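Local coordinates for DUF655 domain-containing protein (Archaeoglobus fulgidus, PDB 2I5H) that is of unknown function but carries an antiparallel beta domain followed by helices of the helix-hairpin-helix clan, consistent with a role in binding nucleic acid, at residues Y22-M27 against E92-A97; P43-V48 against V58-G63. All blocks are in the same frame, centred on the assembly; numbering follows the deposited sequence.

Contact 1. Residues Y22-M27 against E92-A97; sequences YVLDFM and EDLTPA
D25 and T95 join the bulged strand 20-27 of the antiparallel sheet to the N-terminus of helix 96-111. L24 and D25 both face Q46 on the neighbouring strand, a classic beta bulge, and both side chains set out toward segment 92-97. D25 extends its carboxylate with CG anti to the backbone N (chi1 -174°), which carries OD2 to the T95 hydroxyl: OG1 donates to OD2 over 2.8 Å, arriving from above the carboxylate plane, 47° out of it. T95 is the N-cap residue, and the same OG1 also bonds A98 N in the first turn. The carboxylate thus lies close to the helix start, where the dipole would probably favour its negative charge. Its other oxygen, D25 OD1, rests 3.8 Å from A97 CB. Earlier in the strand, L24 and L94 meet at an angle through single methyls, CD1 and CD2, 3.9 Å apart. Q46 OE1 takes the T95 backbone N-H and so helps position the cap. Two residues past D25, M27, its chain bent at chi3 (-90°), comes tip to tip with T95, SD lying 3.9 Å from CG2.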
loop_
_atom_site.group_PDB
_atom_site.type_symbol
_atom_site.label_atom_id
_atom_site.label_comp_id
_atom_site.label_asym_id
_atom_site.label_seq_id
_atom_site.Cartn_x
_atom_site.Cartn_y
_atom_site.Cartn_z
ATOM N N TYR A 22 2.819 7.532 -3.520
ATOM C CA TYR A 22 1.910 7.586 -4.658
ATOM C C TYR A 22 0.651 8.367 -4.284
ATOM O O TYR A 22 0.104 8.210 -3.188
ATOM C CB TYR A 22 1.562 6.164 -5.108
ATOM C CG TYR A 22 2.658 5.489 -5.914
ATOM C CD1 TYR A 22 2.585 5.426 -7.306
ATOM C CD2 TYR A 22 3.763 4.918 -5.288
ATOM C CE1 TYR A 22 3.585 4.806 -8.057
ATOM C CE2 TYR A 22 4.773 4.293 -6.029
ATOM C CZ TYR A 22 4.674 4.241 -7.411
ATOM O OH TYR A 22 5.652 3.610 -8.144
ATOM N N VAL A 23 0.203 9.221 -5.199
ATOM C CA VAL A 23 -0.963 10.056 -4.974
ATOM C C VAL A 23 -2.279 9.285 -4.961
ATOM O O VAL A 23 -2.576 8.520 -5.879
ATOM C CB VAL A 23 -1.050 11.173 -6.042
ATOM C CG1 VAL A 23 -2.308 11.991 -5.837
ATOM C CG2 VAL A 23 0.186 12.054 -5.971
ATOM N N LEU A 24 -3.057 9.500 -3.908
ATOM C CA LEU A 24 -4.355 8.864 -3.744
ATOM C C LEU A 24 -5.472 9.836 -4.090
ATOM O O LEU A 24 -6.516 9.441 -4.612
ATOM C CB LEU A 24 -4.547 8.409 -2.294
ATOM C CG LEU A 24 -3.555 7.407 -1.699
ATOM C CD1 LEU A 24 -3.821 7.257 -0.203
ATOM C CD2 LEU A 24 -3.692 6.065 -2.399
ATOM N N ASP A 25 -5.245 11.111 -3.789
ATOM C CA ASP A 25 -6.243 12.142 -4.020
ATOM C C ASP A 25 -5.585 13.516 -3.955
ATOM O O ASP A 25 -4.761 13.773 -3.072
ATOM C CB ASP A 25 -7.333 12.010 -2.941
ATOM C CG ASP A 25 -8.508 12.948 -3.157
ATOM O OD1 ASP A 25 -8.882 13.197 -4.319
ATOM O OD2 ASP A 25 -9.072 13.420 -2.151
ATOM N N PHE A 26 -5.927 14.383 -4.904
ATOM C CA PHE A 26 -5.390 15.742 -4.919
ATOM C C PHE A 26 -6.524 16.751 -4.741
ATOM O O PHE A 26 -7.545 16.694 -5.445
ATOM C CB PHE A 26 -4.630 16.029 -6.222
ATOM C CG PHE A 26 -4.179 17.466 -6.355
ATOM C CD1 PHE A 26 -3.469 18.090 -5.320
ATOM C CD2 PHE A 26 -4.491 18.206 -7.492
ATOM C CE1 PHE A 26 -3.081 19.431 -5.420
ATOM C CE2 PHE A 26 -4.106 19.552 -7.605
ATOM C CZ PHE A 26 -3.399 20.167 -6.565
ATOM N N MET A 27 -6.345 17.666 -3.790
ATOM C CA MET A 27 -7.337 18.696 -3.483
ATOM C C MET A 27 -6.756 20.094 -3.681
ATOM O O MET A 27 -6.103 20.641 -2.781
ATOM C CB MET A 27 -7.803 18.562 -2.033
ATOM C CG MET A 27 -8.492 17.249 -1.719
ATOM S SD MET A 27 -8.653 16.956 0.055
ATOM C CE MET A 27 -7.145 16.088 0.377
ATOM N N GLU A 92 -9.026 6.306 8.610
ATOM C CA GLU A 92 -10.242 7.121 8.682
ATOM C C GLU A 92 -10.062 8.557 8.213
ATOM O O GLU A 92 -11.029 9.219 7.846
ATOM C CB GLU A 92 -10.792 7.132 10.111
ATOM C CG GLU A 92 -9.879 7.809 11.130
ATOM C CD GLU A 92 -10.335 7.590 12.555
ATOM O OE1 GLU A 92 -11.056 8.453 13.105
ATOM O OE2 GLU A 92 -9.973 6.543 13.123
ATOM N N ASP A 93 -8.825 9.038 8.228
ATOM C CA ASP A 93 -8.550 10.407 7.806
ATOM C C ASP A 93 -8.481 10.558 6.295
ATOM O O ASP A 93 -8.421 11.674 5.787
ATOM C CB ASP A 93 -7.244 10.892 8.438
ATOM C CG ASP A 93 -7.278 10.812 9.950
ATOM O OD1 ASP A 93 -8.155 11.469 10.550
ATOM O OD2 ASP A 93 -6.438 10.096 10.534
ATOM N N LEU A 94 -8.476 9.438 5.580
ATOM C CA LEU A 94 -8.436 9.489 4.124
ATOM C C LEU A 94 -9.775 9.983 3.593
ATOM O O LEU A 94 -10.825 9.694 4.173
ATOM C CB LEU A 94 -8.154 8.105 3.535
ATOM C CG LEU A 94 -6.768 7.490 3.741
ATOM C CD1 LEU A 94 -6.767 6.076 3.179
ATOM C CD2 LEU A 94 -5.706 8.351 3.041
ATOM N N THR A 95 -9.735 10.741 2.503
ATOM C CA THR A 95 -10.963 11.232 1.886
ATOM C C THR A 95 -11.654 10.019 1.266
ATOM O O THR A 95 -11.054 8.955 1.136
ATOM C CB THR A 95 -10.675 12.236 0.752
ATOM O OG1 THR A 95 -9.907 11.590 -0.272
ATOM C CG2 THR A 95 -9.924 13.447 1.276
ATOM N N PRO A 96 -12.934 10.158 0.888
ATOM C CA PRO A 96 -13.654 9.037 0.278
ATOM C C PRO A 96 -12.963 8.590 -1.005
ATOM O O PRO A 96 -12.834 7.396 -1.277
ATOM C CB PRO A 96 -15.036 9.626 0.009
ATOM C CG PRO A 96 -15.208 10.580 1.160
ATOM C CD PRO A 96 -13.852 11.270 1.189
ATOM N N ALA A 97 -12.513 9.566 -1.785
ATOM C CA ALA A 97 -11.826 9.294 -3.040
ATOM C C ALA A 97 -10.522 8.554 -2.758
ATOM O O ALA A 97 -10.184 7.595 -3.448
ATOM C CB ALA A 97 -11.548 10.597 -3.771
#

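Contact 2. Residues P43-V48 against V58-G63; sequences PLAQVV and VSIRKG
I60 turns CG1 anti to its own carbonyl carbon (chi1 -63°), and a second bend (chi2 -60°) lays the end of the chain against A45, whose CB sits 3.8 Å from CD1 and equally near CG1. V58 places CG2 between its backbone N and carbonyl carbon, so that this methyl comes 4.1 Å from A45 CB while CG1 is left to meet V47 CG2 more loosely. A45, V47 and V58 lie on one face of the sheet. L44 and S59 share the other: L44 CD2 lies against the neighbouring strand, 3.9 Å from S59 CA. The S59 hydroxyl is engaged beyond the pair, with K84 N on strand 82-88. These side chains sit on a beta hairpin, strands 44-49 and 55-60, at the middle of the antiparallel sheet, with strands 20-27 and 82-88 flanking it. A45 and V58 form a hydrogen-bonded pair closed by two bonds, A45 N to V58 O and V58 N to A45 O, both nearly straight. L44 and S59 are the adjoining non-hydrogen-bonded pair, where L44 CA approaches V58 O and S59 CA approaches P43 O as CA-H...O contacts. Past the last bridge the ladder is bonded once more, from I60 N to P43 O, with the donor 39° out of the carbonyl plane. Here the proline ring points CG at the I60 carbonyl, P43 CG 3.2 Å from I60 O.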
loop_
_atom_site.group_PDB
_atom_site.type_symbol
_atom_site.label_atom_id
_atom_site.label_comp_id
_atom_site.label_asym_id
_atom_site.label_seq_id
_atom_site.Cartn_x
_atom_site.Cartn_y
_atom_site.Cartn_z
ATOM N N PRO A 43 -3.081 23.837 -1.494
ATOM C CA PRO A 43 -3.370 22.604 -2.225
ATOM C C PRO A 43 -2.782 21.426 -1.459
ATOM O O PRO A 43 -1.633 21.471 -1.018
ATOM C CB PRO A 43 -2.711 22.838 -3.587
ATOM C CG PRO A 43 -1.636 23.862 -3.299
ATOM C CD PRO A 43 -2.280 24.774 -2.304
ATOM N N LEU A 44 -3.578 20.379 -1.287
ATOM C CA LEU A 44 -3.141 19.208 -0.547
ATOM C C LEU A 44 -3.315 17.913 -1.323
ATOM O O LEU A 44 -4.148 17.825 -2.221
ATOM C CB LEU A 44 -3.955 19.069 0.748
ATOM C CG LEU A 44 -3.972 20.189 1.789
ATOM C CD1 LEU A 44 -4.977 19.834 2.901
ATOM C CD2 LEU A 44 -2.563 20.376 2.361
ATOM N N ALA A 45 -2.515 16.913 -0.970
ATOM C CA ALA A 45 -2.645 15.590 -1.558
ATOM C C ALA A 45 -2.515 14.545 -0.451
ATOM O O ALA A 45 -1.792 14.746 0.528
ATOM C CB ALA A 45 -1.575 15.355 -2.620
ATOM N N GLN A 46 -3.247 13.445 -0.580
ATOM C CA GLN A 46 -3.091 12.372 0.380
ATOM C C GLN A 46 -2.316 11.328 -0.405
ATOM O O GLN A 46 -2.669 11.000 -1.542
ATOM C CB GLN A 46 -4.444 11.847 0.859
ATOM C CG GLN A 46 -5.227 12.890 1.635
ATOM C CD GLN A 46 -6.429 12.312 2.350
ATOM O OE1 GLN A 46 -7.065 11.379 1.858
ATOM N NE2 GLN A 46 -6.756 12.873 3.509
ATOM N N VAL A 47 -1.236 10.832 0.184
ATOM C CA VAL A 47 -0.393 9.868 -0.498
ATOM C C VAL A 47 -0.098 8.638 0.343
ATOM O O VAL A 47 -0.303 8.633 1.558
ATOM C CB VAL A 47 0.947 10.525 -0.915
ATOM C CG1 VAL A 47 0.678 11.762 -1.755
ATOM C CG2 VAL A 47 1.770 10.901 0.329
ATOM N N VAL A 48 0.370 7.586 -0.319
ATOM C CA VAL A 48 0.727 6.357 0.371
ATOM C C VAL A 48 2.182 6.038 0.023
ATOM O O VAL A 48 2.550 6.007 -1.154
ATOM C CB VAL A 48 -0.225 5.177 -0.018
ATOM C CG1 VAL A 48 -0.211 4.926 -1.530
ATOM C CG2 VAL A 48 0.180 3.920 0.733
ATOM N N VAL A 58 0.126 15.835 2.458
ATOM C CA VAL A 58 1.194 16.775 2.122
ATOM C C VAL A 58 0.651 17.968 1.359
ATOM O O VAL A 58 -0.375 17.870 0.693
ATOM C CB VAL A 58 2.248 16.102 1.213
ATOM C CG1 VAL A 58 2.734 14.810 1.838
ATOM C CG2 VAL A 58 1.637 15.814 -0.157
ATOM N N SER A 59 1.341 19.103 1.447
ATOM C CA SER A 59 0.927 20.259 0.673
ATOM C C SER A 59 1.641 20.117 -0.680
ATOM O O SER A 59 2.686 19.466 -0.781
ATOM C CB SER A 59 1.323 21.567 1.366
ATOM O OG SER A 59 2.665 21.530 1.809
ATOM N N ILE A 60 1.060 20.709 -1.713
ATOM C CA ILE A 60 1.621 20.625 -3.059
ATOM C C ILE A 60 2.075 22.012 -3.508
ATOM O O ILE A 60 1.439 23.009 -3.188
ATOM C CB ILE A 60 0.557 20.057 -4.046
ATOM C CG1 ILE A 60 0.171 18.628 -3.635
ATOM C CG2 ILE A 60 1.084 20.072 -5.478
ATOM C CD1 ILE A 60 1.321 17.634 -3.626
ATOM N N ARG A 61 3.192 22.072 -4.231
ATOM C CA ARG A 61 3.729 23.339 -4.714
ATOM C C ARG A 61 2.835 24.010 -5.752
ATOM O O ARG A 61 2.055 23.355 -6.440
ATOM C CB ARG A 61 5.118 23.115 -5.314
ATOM C CG ARG A 61 6.138 22.594 -4.314
ATOM C CD ARG A 61 7.465 22.302 -5.005
ATOM N NE ARG A 61 8.055 23.535 -5.508
ATOM C CZ ARG A 61 8.709 24.416 -4.756
ATOM N NH1 ARG A 61 8.874 24.202 -3.457
ATOM N NH2 ARG A 61 9.174 25.528 -5.305
ATOM N N LYS A 62 2.966 25.324 -5.866
ATOM C CA LYS A 62 2.174 26.085 -6.827
ATOM C C LYS A 62 2.401 25.604 -8.260
ATOM O O LYS A 62 3.494 25.173 -8.617
ATOM C CB LYS A 62 2.522 27.574 -6.736
ATOM C CG LYS A 62 2.275 28.183 -5.376
ATOM C CD LYS A 62 2.534 29.682 -5.384
ATOM C CE LYS A 62 2.261 30.281 -4.012
ATOM N NZ LYS A 62 0.855 30.002 -3.590
ATOM N N GLY A 63 1.343 25.663 -9.066
ATOM C CA GLY A 63 1.441 25.276 -10.462
ATOM C C GLY A 63 1.478 23.795 -10.752
ATOM O O GLY A 63 1.676 23.396 -11.899
#

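Overall arrangement
Strand 44-49 connects the two contacts, whose centres lie 10 Å apart: it pairs with 55-60 in contact 2 and with 20-27, the strand of contact 1, on its other edge. Contact 2 is nested in the chain loop that contact 1 closes. M27 N probably bonds L44 O, and the Q46 side chain ties strand 44-49 to segment 92-97. Contact 2 is buried, a ladder of backbone bonds with mainly aliphatic side chains on one face and L44 beside S59 on the other. Contact 1, only partly buried, joins sheet to helix without backbone pairing, relying on one side-chain hydrogen bond flanked by a few methyl and sulfur contacts.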